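Local atomic coordinates of malonyl acyl carrier protein transacylase (Streptococcus pneumoniae, PDB entry 3IM8), a protein that probably catalyses transfer of the malonyl group from malonyl-CoA to holo-acyl carrier protein, a step of fatty acid synthesis. Residues 95-99 with 100-104; 212-216 with 217-221; 238-241 with 242-246. All coordinates share one frame; numbering follows the deposited sequence.

Contact 1: residues 95-99 with 100-104; sequences SALVA and SGALD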
ATOM      1  N   SER A  95       5.983   2.776  -4.506  1.00 17.87           N
ATOM      2  CA  SER A  95       6.586   4.041  -4.000  1.00 17.81           C
ATOM      3  C   SER A  95       7.918   3.768  -3.268  1.00 17.35           C
ATOM      4  O   SER A  95       8.894   4.471  -3.482  1.00 16.26           O
ATOM      5  CB  SER A  95       5.606   4.757  -3.047  1.00 17.48           C
ATOM      6  OG  SER A  95       4.343   4.986  -3.657  1.00 16.77           O
ATOM      7  N   ALA A  96       7.891   2.735  -2.404  1.00 18.50           N
ATOM      8  CA  ALA A  96       9.027   2.185  -1.646  1.00 18.29           C
ATOM      9  C   ALA A  96      10.104   1.609  -2.579  1.00 19.89           C
ATOM     10  O   ALA A  96      11.299   1.780  -2.340  1.00 21.16           O
ATOM     11  CB  ALA A  96       8.523   1.149  -0.794  1.00 16.71           C
ATOM     12  N   LEU A  97       9.688   0.945  -3.660  1.00 20.45           N
ATOM     13  CA  LEU A  97      10.641   0.491  -4.702  1.00 20.82           C
ATOM     14  C   LEU A  97      11.378   1.650  -5.324  1.00 20.25           C
ATOM     15  O   LEU A  97      12.586   1.550  -5.555  1.00 20.96           O
ATOM     16  CB  LEU A  97       9.970  -0.356  -5.799  1.00 19.67           C
ATOM     17  CG  LEU A  97       9.728  -1.811  -5.344  1.00 20.46           C
ATOM     18  CD1 LEU A  97       8.773  -2.523  -6.338  1.00 17.07           C
ATOM     19  CD2 LEU A  97      11.051  -2.606  -5.155  1.00 18.55           C
ATOM     20  N   VAL A  98      10.668   2.738  -5.582  1.00 20.09           N
ATOM     21  CA  VAL A  98      11.284   3.991  -6.065  1.00 20.15           C
ATOM     22  C   VAL A  98      12.233   4.591  -5.027  1.00 21.25           C
ATOM     23  O   VAL A  98      13.396   4.891  -5.338  1.00 21.75           O
ATOM     24  CB  VAL A  98      10.250   5.044  -6.525  1.00 20.15           C
ATOM     25  CG1 VAL A  98      10.945   6.439  -6.825  1.00 19.40           C
ATOM     26  CG2 VAL A  98       9.527   4.562  -7.775  1.00 19.15           C
ATOM     27  N   ALA A  99      11.767   4.708  -3.782  1.00 21.85           N
ATOM     28  CA  ALA A  99      12.619   5.217  -2.725  1.00 22.74           C
ATOM     29  C   ALA A  99      13.837   4.325  -2.465  1.00 23.09           C
ATOM     30  O   ALA A  99      14.873   4.820  -2.088  1.00 23.39           O
ATOM     31  CB  ALA A  99      11.807   5.430  -1.450  1.00 23.21           C
ATOM     32  N   SER A 100      13.731   3.013  -2.707  1.00 23.43           N
ATOM     33  CA  SER A 100      14.810   2.107  -2.348  1.00 23.58           C
ATOM     34  C   SER A 100      15.819   2.003  -3.455  1.00 23.83           C
ATOM     35  O   SER A 100      16.769   1.223  -3.344  1.00 23.78           O
ATOM     36  CB  SER A 100      14.267   0.708  -2.014  1.00 24.04           C
ATOM     37  OG  SER A 100      13.658   0.184  -3.179  1.00 26.71           O
ATOM     38  N   GLY A 101      15.606   2.770  -4.526  1.00 23.63           N
ATOM     39  CA  GLY A 101      16.551   2.886  -5.634  1.00 23.93           C
ATOM     40  C   GLY A 101      16.319   1.853  -6.716  1.00 24.12           C
ATOM     41  O   GLY A 101      16.849   1.989  -7.838  1.00 25.00           O
ATOM     42  N   ALA A 102      15.549   0.805  -6.407  1.00 23.24           N
ATOM     43  CA  ALA A 102      15.352  -0.287  -7.371  1.00 23.12           C
ATOM     44  C   ALA A 102      14.460   0.016  -8.594  1.00 23.12           C
ATOM     45  O   ALA A 102      14.679  -0.522  -9.687  1.00 23.03           O
ATOM     46  CB  ALA A 102      14.890  -1.555  -6.684  1.00 23.48           C
ATOM     47  N   LEU A 103      13.469   0.876  -8.425  1.00 23.45           N
ATOM     48  CA  LEU A 103      12.567   1.232  -9.538  1.00 23.16           C
ATOM     49  C   LEU A 103      12.689   2.715  -9.930  1.00 22.82           C
ATOM     50  O   LEU A 103      12.596   3.589  -9.055  1.00 22.24           O
ATOM     51  CB  LEU A 103      11.125   0.852  -9.154  1.00 22.69           C
ATOM     52  CG  LEU A 103       9.907   1.223 -10.012  1.00 23.17           C
ATOM     53  CD1 LEU A 103      10.047   0.655 -11.396  1.00 19.09           C
ATOM     54  CD2 LEU A 103       8.669   0.652  -9.288  1.00 22.31           C
ATOM     55  N   ASP A 104      12.922   2.998 -11.221  1.00 22.39           N
ATOM     56  CA  ASP A 104      12.960   4.385 -11.723  1.00 23.03           C
ATOM     57  C   ASP A 104      11.579   5.058 -11.534  1.00 22.47           C
ATOM     58  O   ASP A 104      10.530   4.420 -11.696  1.00 20.92           O
ATOM     59  CB  ASP A 104      13.394   4.443 -13.207  1.00 24.98           C
ATOM     60  CG  ASP A 104      13.198   5.844 -13.851  1.00 26.67           C
ATOM     61  OD1 ASP A 104      14.041   6.745 -13.632  1.00 28.93           O
ATOM     62  OD2 ASP A 104      12.205   6.056 -14.598  1.00 29.06           O
TER
HETATM   63  O   HOH W   1      14.445   4.986  -7.987  1.00 26.01           O
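A96 and L97 present their carbonyls to S100 at the C-terminus of helix 92-99, where a glycine with positive phi, G101 (phi 89°), ends the helix. This is the helix that follows the probable nucleophile elbow around S90, the predicted active-site serine, whose side chain lies about 11 Å from that of A96. A96 O accepts an i to i-4 bond from S100 N at 2.8 Å, while F8 of strand 4-8 packs on A96 and A99. The hydroxyl of S100 turns back over the same turn: with chi1 at 63°, OG stands between its own N and carbonyl carbon, 3.0 Å from A96 O and 2.9 Å from L97 O, both oxygens within reach of its one proton. The chain past the glycine folds back onto the helix end, bringing L103 N to L97 O (3.1 Å) from above the carbonyl plane. On the apolar side of this fold-back, L97 CB lies 3.7 Å from L103 CB. Beyond it D104 stands at the N-cap of helix 105-122, its OD2 accepting from D107 N. V98 O takes the N-H of G101, again from above its plane, and a water joins this oxygen to L103 O by donating to both. The side chains of V98 and L103 cross obliquely, CG2 of the valine meeting CG of the leucine. V98 also sends its CA-H to L103 O, with CA and O 3.3 Å apart and 164° at the hydrogen.

Contact 2: residues 212-216 with 217-221; sequences ETLAQ and VSFSD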
ATOM      1  N   GLU A 212       3.385  -9.814 -17.496  1.00 30.00           N
ATOM      2  CA  GLU A 212       3.829  -9.452 -18.835  1.00 31.18           C
ATOM      3  C   GLU A 212       4.386  -8.038 -18.803  1.00 30.21           C
ATOM      4  O   GLU A 212       5.398  -7.753 -19.436  1.00 29.56           O
ATOM      5  CB  GLU A 212       2.690  -9.473 -19.892  1.00 31.91           C
ATOM      6  CG  GLU A 212       1.798 -10.700 -19.989  1.00 36.74           C
ATOM      7  CD  GLU A 212       0.636 -10.493 -21.022  1.00 42.32           C
ATOM      8  OE1 GLU A 212      -0.589 -10.429 -20.637  1.00 45.45           O
ATOM      9  OE2 GLU A 212       0.961 -10.350 -22.212  1.00 41.25           O
ATOM     10  N   THR A 213       3.703  -7.127 -18.093  1.00 30.15           N
ATOM     11  CA  THR A 213       4.125  -5.718 -18.093  1.00 27.44           C
ATOM     12  C   THR A 213       5.433  -5.618 -17.350  1.00 26.91           C
ATOM     13  O   THR A 213       6.316  -4.876 -17.764  1.00 26.17           O
ATOM     14  CB  THR A 213       3.088  -4.768 -17.424  1.00 27.86           C
ATOM     15  OG1 THR A 213       1.865  -4.810 -18.167  1.00 29.17           O
ATOM     16  CG2 THR A 213       3.598  -3.320 -17.439  1.00 24.55           C
ATOM     17  N   LEU A 214       5.531  -6.354 -16.237  1.00 26.17           N
ATOM     18  CA  LEU A 214       6.728  -6.305 -15.388  1.00 25.96           C
ATOM     19  C   LEU A 214       7.973  -6.828 -16.110  1.00 27.10           C
ATOM     20  O   LEU A 214       9.070  -6.285 -15.930  1.00 27.89           O
ATOM     21  CB  LEU A 214       6.516  -7.037 -14.043  1.00 24.86           C
ATOM     22  CG  LEU A 214       5.661  -6.263 -13.028  1.00 21.63           C
ATOM     23  CD1 LEU A 214       5.134  -7.265 -11.990  1.00 16.81           C
ATOM     24  CD2 LEU A 214       6.449  -5.092 -12.437  1.00 20.62           C
ATOM     25  N   ALA A 215       7.805  -7.883 -16.914  1.00 27.55           N
ATOM     26  CA  ALA A 215       8.926  -8.423 -17.728  1.00 28.10           C
ATOM     27  C   ALA A 215       9.685  -7.336 -18.544  1.00 28.27           C
ATOM     28  O   ALA A 215      10.910  -7.428 -18.787  1.00 27.85           O
ATOM     29  CB  ALA A 215       8.397  -9.564 -18.637  1.00 27.67           C
ATOM     30  N   GLN A 216       8.933  -6.301 -18.935  1.00 28.16           N
ATOM     31  CA  GLN A 216       9.461  -5.145 -19.652  1.00 28.87           C
ATOM     32  C   GLN A 216      10.174  -4.122 -18.767  1.00 29.38           C
ATOM     33  O   GLN A 216      10.850  -3.219 -19.284  1.00 30.19           O
ATOM     34  CB  GLN A 216       8.332  -4.442 -20.459  1.00 28.47           C
ATOM     35  CG  GLN A 216       7.750  -5.299 -21.607  1.00 29.45           C
ATOM     36  CD  GLN A 216       8.832  -6.104 -22.365  1.00 29.35           C
ATOM     37  OE1 GLN A 216       8.661  -7.298 -22.602  1.00 30.62           O
ATOM     38  NE2 GLN A 216       9.945  -5.456 -22.727  1.00 27.42           N
ATOM     39  N   VAL A 217       9.995  -4.230 -17.455  1.00 29.68           N
ATOM     40  CA  VAL A 217      10.542  -3.232 -16.557  1.00 31.06           C
ATOM     41  C   VAL A 217      11.883  -3.734 -16.095  1.00 32.49           C
ATOM     42  O   VAL A 217      12.028  -4.872 -15.644  1.00 33.32           O
ATOM     43  CB  VAL A 217       9.647  -2.969 -15.315  1.00 31.40           C
ATOM     44  CG1 VAL A 217      10.328  -1.965 -14.342  1.00 32.97           C
ATOM     45  CG2 VAL A 217       8.214  -2.524 -15.699  1.00 28.15           C
ATOM     46  N   SER A 218      12.840  -2.835 -16.144  1.00 33.53           N
ATOM     47  CA  SER A 218      14.194  -3.146 -15.856  1.00 34.79           C
ATOM     48  C   SER A 218      14.478  -2.575 -14.478  1.00 34.87           C
ATOM     49  O   SER A 218      14.490  -1.355 -14.297  1.00 34.74           O
ATOM     50  CB  SER A 218      15.058  -2.488 -16.950  1.00 35.34           C
ATOM     51  OG  SER A 218      16.352  -2.184 -16.480  1.00 38.90           O
ATOM     52  N   PHE A 219      14.714  -3.450 -13.500  1.00 34.66           N
ATOM     53  CA  PHE A 219      14.963  -2.982 -12.142  1.00 35.11           C
ATOM     54  C   PHE A 219      16.477  -2.786 -11.930  1.00 35.69           C
ATOM     55  O   PHE A 219      17.255  -3.393 -12.678  1.00 36.76           O
ATOM     56  CB  PHE A 219      14.300  -3.918 -11.115  1.00 34.77           C
ATOM     57  CG  PHE A 219      12.784  -3.945 -11.221  1.00 31.96           C
ATOM     58  CD1 PHE A 219      12.142  -4.935 -11.931  1.00 30.92           C
ATOM     59  CD2 PHE A 219      12.012  -2.945 -10.637  1.00 31.33           C
ATOM     60  CE1 PHE A 219      10.766  -4.966 -12.032  1.00 30.07           C
ATOM     61  CE2 PHE A 219      10.624  -2.961 -10.736  1.00 30.03           C
ATOM     62  CZ  PHE A 219      10.006  -3.971 -11.449  1.00 31.29           C
ATOM     63  N   SER A 220      16.860  -1.910 -10.973  1.00 35.47           N
ATOM     64  CA  SER A 220      18.269  -1.603 -10.598  1.00 34.46           C
ATOM     65  C   SER A 220      18.600  -2.192  -9.250  1.00 34.07           C
ATOM     66  O   SER A 220      17.742  -2.788  -8.597  1.00 34.02           O
ATOM     67  CB  SER A 220      18.520  -0.089 -10.479  1.00 34.82           C
ATOM     68  OG  SER A 220      18.539   0.590 -11.732  1.00 35.16           O
ATOM     69  N   ASP A 221      19.845  -1.988  -8.817  1.00 33.36           N
ATOM     70  CA  ASP A 221      20.296  -2.395  -7.487  1.00 32.63           C
ATOM     71  C   ASP A 221      19.546  -1.614  -6.392  1.00 30.71           C
ATOM     72  O   ASP A 221      19.302  -0.410  -6.565  1.00 30.14           O
ATOM     73  CB  ASP A 221      21.803  -2.070  -7.364  1.00 33.92           C
ATOM     74  CG  ASP A 221      22.707  -3.138  -7.994  1.00 36.31           C
ATOM     75  OD1 ASP A 221      23.945  -2.900  -8.100  1.00 38.70           O
ATOM     76  OD2 ASP A 221      22.189  -4.228  -8.331  1.00 40.47           O
TER
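The C-terminal end of helix 204-215 unwinds here into an extended loop, which L214 meets through its carbonyl and through CD2. L214 O accepts V217 N at 2.7 Å, an i to i-3 bond with 157° at the hydrogen; the donor stands above the carbonyl plane. The same oxygen lies 3.4 Å from V217 CB, and V217 CG2 comes within 3.7 Å of T213 O: the valine side chain lies against the T213 and L214 carbonyls. Further along, F219 swings its ring toward the helix. L214 CD2 meets it at the edge, in the ring plane, 3.9 Å from CZ, whereas V217 CG1 lies over one face, offset toward the rim. Around this corner L111 of helix 105-122 packs on L214 and V217, and L103 and I240 of helix 240-247 on F219. T213 directs its hydroxyl elsewhere, bonding Y118 OH and K209 O. One backbone bond crosses between the two segments, and D221 at the far end pairs with K237 in a salt bridge. Between the side chains of L214, V217 and F219 the contact is apolar, consistent with packing fixing the ring.

Contact 3: residues 238-241 with 242-246; sequences EDIA and QLLTR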
ATOM      1  N   GLU A 238      16.629  -9.904  -7.881  1.00 30.82           N
ATOM      2  CA  GLU A 238      16.335 -10.902  -8.898  1.00 30.03           C
ATOM      3  C   GLU A 238      14.906 -11.426  -8.748  1.00 28.62           C
ATOM      4  O   GLU A 238      14.422 -12.143  -9.600  1.00 28.27           O
ATOM      5  CB  GLU A 238      17.379 -12.035  -8.798  1.00 30.72           C
ATOM      6  CG  GLU A 238      17.378 -12.835  -7.471  1.00 31.56           C
ATOM      7  CD  GLU A 238      18.336 -12.284  -6.381  1.00 34.57           C
ATOM      8  OE1 GLU A 238      18.403 -12.943  -5.314  1.00 37.09           O
ATOM      9  OE2 GLU A 238      19.017 -11.230  -6.553  1.00 31.46           O
ATOM     10  N   ASP A 239      14.242 -11.068  -7.639  1.00 27.43           N
ATOM     11  CA  ASP A 239      12.887 -11.542  -7.321  1.00 26.73           C
ATOM     12  C   ASP A 239      11.799 -10.508  -7.486  1.00 25.48           C
ATOM     13  O   ASP A 239      10.637 -10.866  -7.465  1.00 26.60           O
ATOM     14  CB  ASP A 239      12.758 -11.986  -5.849  1.00 26.94           C
ATOM     15  CG  ASP A 239      13.598 -13.220  -5.506  1.00 29.84           C
ATOM     16  OD1 ASP A 239      13.762 -14.116  -6.354  1.00 31.42           O
ATOM     17  OD2 ASP A 239      14.074 -13.274  -4.360  1.00 30.22           O
ATOM     18  N   ILE A 240      12.144  -9.225  -7.540  1.00 24.50           N
ATOM     19  CA  ILE A 240      11.102  -8.160  -7.625  1.00 23.12           C
ATOM     20  C   ILE A 240       9.843  -8.508  -8.499  1.00 23.27           C
ATOM     21  O   ILE A 240       8.725  -8.457  -8.012  1.00 23.23           O
ATOM     22  CB  ILE A 240      11.717  -6.800  -8.052  1.00 22.05           C
ATOM     23  CG1 ILE A 240      12.829  -6.375  -7.085  1.00 20.29           C
ATOM     24  CG2 ILE A 240      10.641  -5.680  -8.207  1.00 21.30           C
ATOM     25  CD1 ILE A 240      13.814  -5.421  -7.725  1.00 18.87           C
ATOM     26  N   ALA A 241      10.011  -8.817  -9.786  1.00 23.55           N
ATOM     27  CA  ALA A 241       8.838  -8.955 -10.679  1.00 23.60           C
ATOM     28  C   ALA A 241       7.966 -10.139 -10.308  1.00 24.71           C
ATOM     29  O   ALA A 241       6.726 -10.049 -10.351  1.00 24.67           O
ATOM     30  CB  ALA A 241       9.285  -9.115 -12.034  1.00 24.06           C
ATOM     31  N   GLN A 242       8.621 -11.243  -9.924  1.00 24.82           N
ATOM     32  CA  GLN A 242       7.929 -12.442  -9.467  1.00 24.97           C
ATOM     33  C   GLN A 242       7.095 -12.085  -8.231  1.00 23.87           C
ATOM     34  O   GLN A 242       5.970 -12.554  -8.068  1.00 21.63           O
ATOM     35  CB  GLN A 242       8.940 -13.548  -9.087  1.00 26.08           C
ATOM     36  CG  GLN A 242       8.395 -14.981  -9.179  1.00 32.67           C
ATOM     37  CD  GLN A 242       7.985 -15.659  -7.831  1.00 40.30           C
ATOM     38  OE1 GLN A 242       8.414 -15.247  -6.732  1.00 42.36           O
ATOM     39  NE2 GLN A 242       7.172 -16.741  -7.937  1.00 41.56           N
ATOM     40  N   LEU A 243       7.677 -11.268  -7.352  1.00 22.47           N
ATOM     41  CA  LEU A 243       7.013 -10.913  -6.105  1.00 21.84           C
ATOM     42  C   LEU A 243       5.867  -9.908  -6.341  1.00 22.04           C
ATOM     43  O   LEU A 243       4.819 -10.003  -5.715  1.00 21.25           O
ATOM     44  CB  LEU A 243       8.043 -10.402  -5.077  1.00 21.40           C
ATOM     45  CG  LEU A 243       8.948 -11.465  -4.431  1.00 21.18           C
ATOM     46  CD1 LEU A 243      10.168 -10.875  -3.645  1.00 20.95           C
ATOM     47  CD2 LEU A 243       8.202 -12.429  -3.520  1.00 20.78           C
ATOM     48  N   LEU A 244       6.067  -8.945  -7.252  1.00 22.55           N
ATOM     49  CA  LEU A 244       5.024  -7.976  -7.549  1.00 22.48           C
ATOM     50  C   LEU A 244       3.864  -8.655  -8.288  1.00 23.80           C
ATOM     51  O   LEU A 244       2.692  -8.332  -8.079  1.00 24.05           O
ATOM     52  CB  LEU A 244       5.593  -6.815  -8.341  1.00 22.02           C
ATOM     53  CG  LEU A 244       6.556  -5.976  -7.509  1.00 17.76           C
ATOM     54  CD1 LEU A 244       7.212  -5.035  -8.425  1.00 14.41           C
ATOM     55  CD2 LEU A 244       5.865  -5.259  -6.327  1.00 16.29           C
ATOM     56  N   THR A 245       4.215  -9.612  -9.139  1.00 23.62           N
ATOM     57  CA  THR A 245       3.247 -10.476  -9.752  1.00 23.51           C
ATOM     58  C   THR A 245       2.335 -11.145  -8.739  1.00 23.36           C
ATOM     59  O   THR A 245       1.143 -11.063  -8.885  1.00 24.25           O
ATOM     60  CB  THR A 245       3.927 -11.490 -10.647  1.00 22.73           C
ATOM     61  OG1 THR A 245       4.429 -10.787 -11.777  1.00 24.10           O
ATOM     62  CG2 THR A 245       2.930 -12.580 -11.094  1.00 24.22           C
ATOM     63  N   ARG A 246       2.895 -11.774  -7.703  1.00 23.73           N
ATOM     64  CA  ARG A 246       2.090 -12.438  -6.646  1.00 23.82           C
ATOM     65  C   ARG A 246       1.404 -11.465  -5.687  1.00 22.83           C
ATOM     66  O   ARG A 246       0.322 -11.757  -5.175  1.00 21.97           O
ATOM     67  CB  ARG A 246       2.917 -13.458  -5.878  1.00 23.75           C
ATOM     68  CG  ARG A 246       3.383 -14.625  -6.798  1.00 27.40           C
ATOM     69  CD  ARG A 246       3.848 -15.819  -5.994  1.00 30.20           C
ATOM     70  NE  ARG A 246       5.059 -15.517  -5.248  1.00 31.55           N
ATOM     71  CZ  ARG A 246       5.202 -15.609  -3.925  1.00 31.90           C
ATOM     72  NH1 ARG A 246       4.214 -15.973  -3.129  1.00 30.82           N
ATOM     73  NH2 ARG A 246       6.365 -15.328  -3.386  1.00 33.45           N
TER
HETATM   74  O   HOH W   2      11.432 -11.759 -10.585  1.00 25.16           O
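Backbone bonds come first: D239 O accepts L243 N at 3.0 Å, with the donor nearly along the C=O axis. One residue on, I240 O takes L244 N at 2.8 Å in much the same straight geometry. A241 O is gripped twice by T245, through N at 2.8 Å and through OG1, also at 2.8 Å, and the two donors reach the oxygen from opposite faces of its plane. The threonine hydroxyl has chi1 of -70°, with OG1 beside its own backbone N, which brings it to A241 O, tilted 34° from the carbonyl plane. A water adds a further link, donating to E238 O and accepting from Q242 N. The backbone bonds among them belong to the first turns of helix 240-247, in the acyl transferase domain, where the L244 side chain is about 9 Å from those of both predicted active-site residues, S90 and H199. Apolar contacts accompany them. I240 and L244 lie side by side and point the same way, with CG2 of the isoleucine only 3.5 Å from CD1 of the leucine, tighter than usual van der Waals contact; L97 of helix 92-99 packs on this pair. On another flank, L243 CD1 rests 3.6 Å from D239 CB, and M235 touches L243. At the far end R246 points its guanidinium elsewhere, pairing NH1 with E250 in a salt bridge.

Along the chain the three contacts follow in series, contact 1 at the end of helix 92-99, contact 2 at the end of helix 204-215 and contact 3 at the start of helix 240-247. The centre of contact 2 lies about 12 Å from that of contact 1 and about 9 Å from that of contact 3; contacts 1 and 3 are about 14 Å apart, centre to centre. Each pair touches. A probable hydrogen bond from S220 N to A102 O (2.9 Å) ties the loops of contacts 1 and 2. The end of helix 92-99, which follows the predicted nucleophile S90, thus meets two successive helices much later in the chain, packing together through L97, L214, F219, I240 and L244.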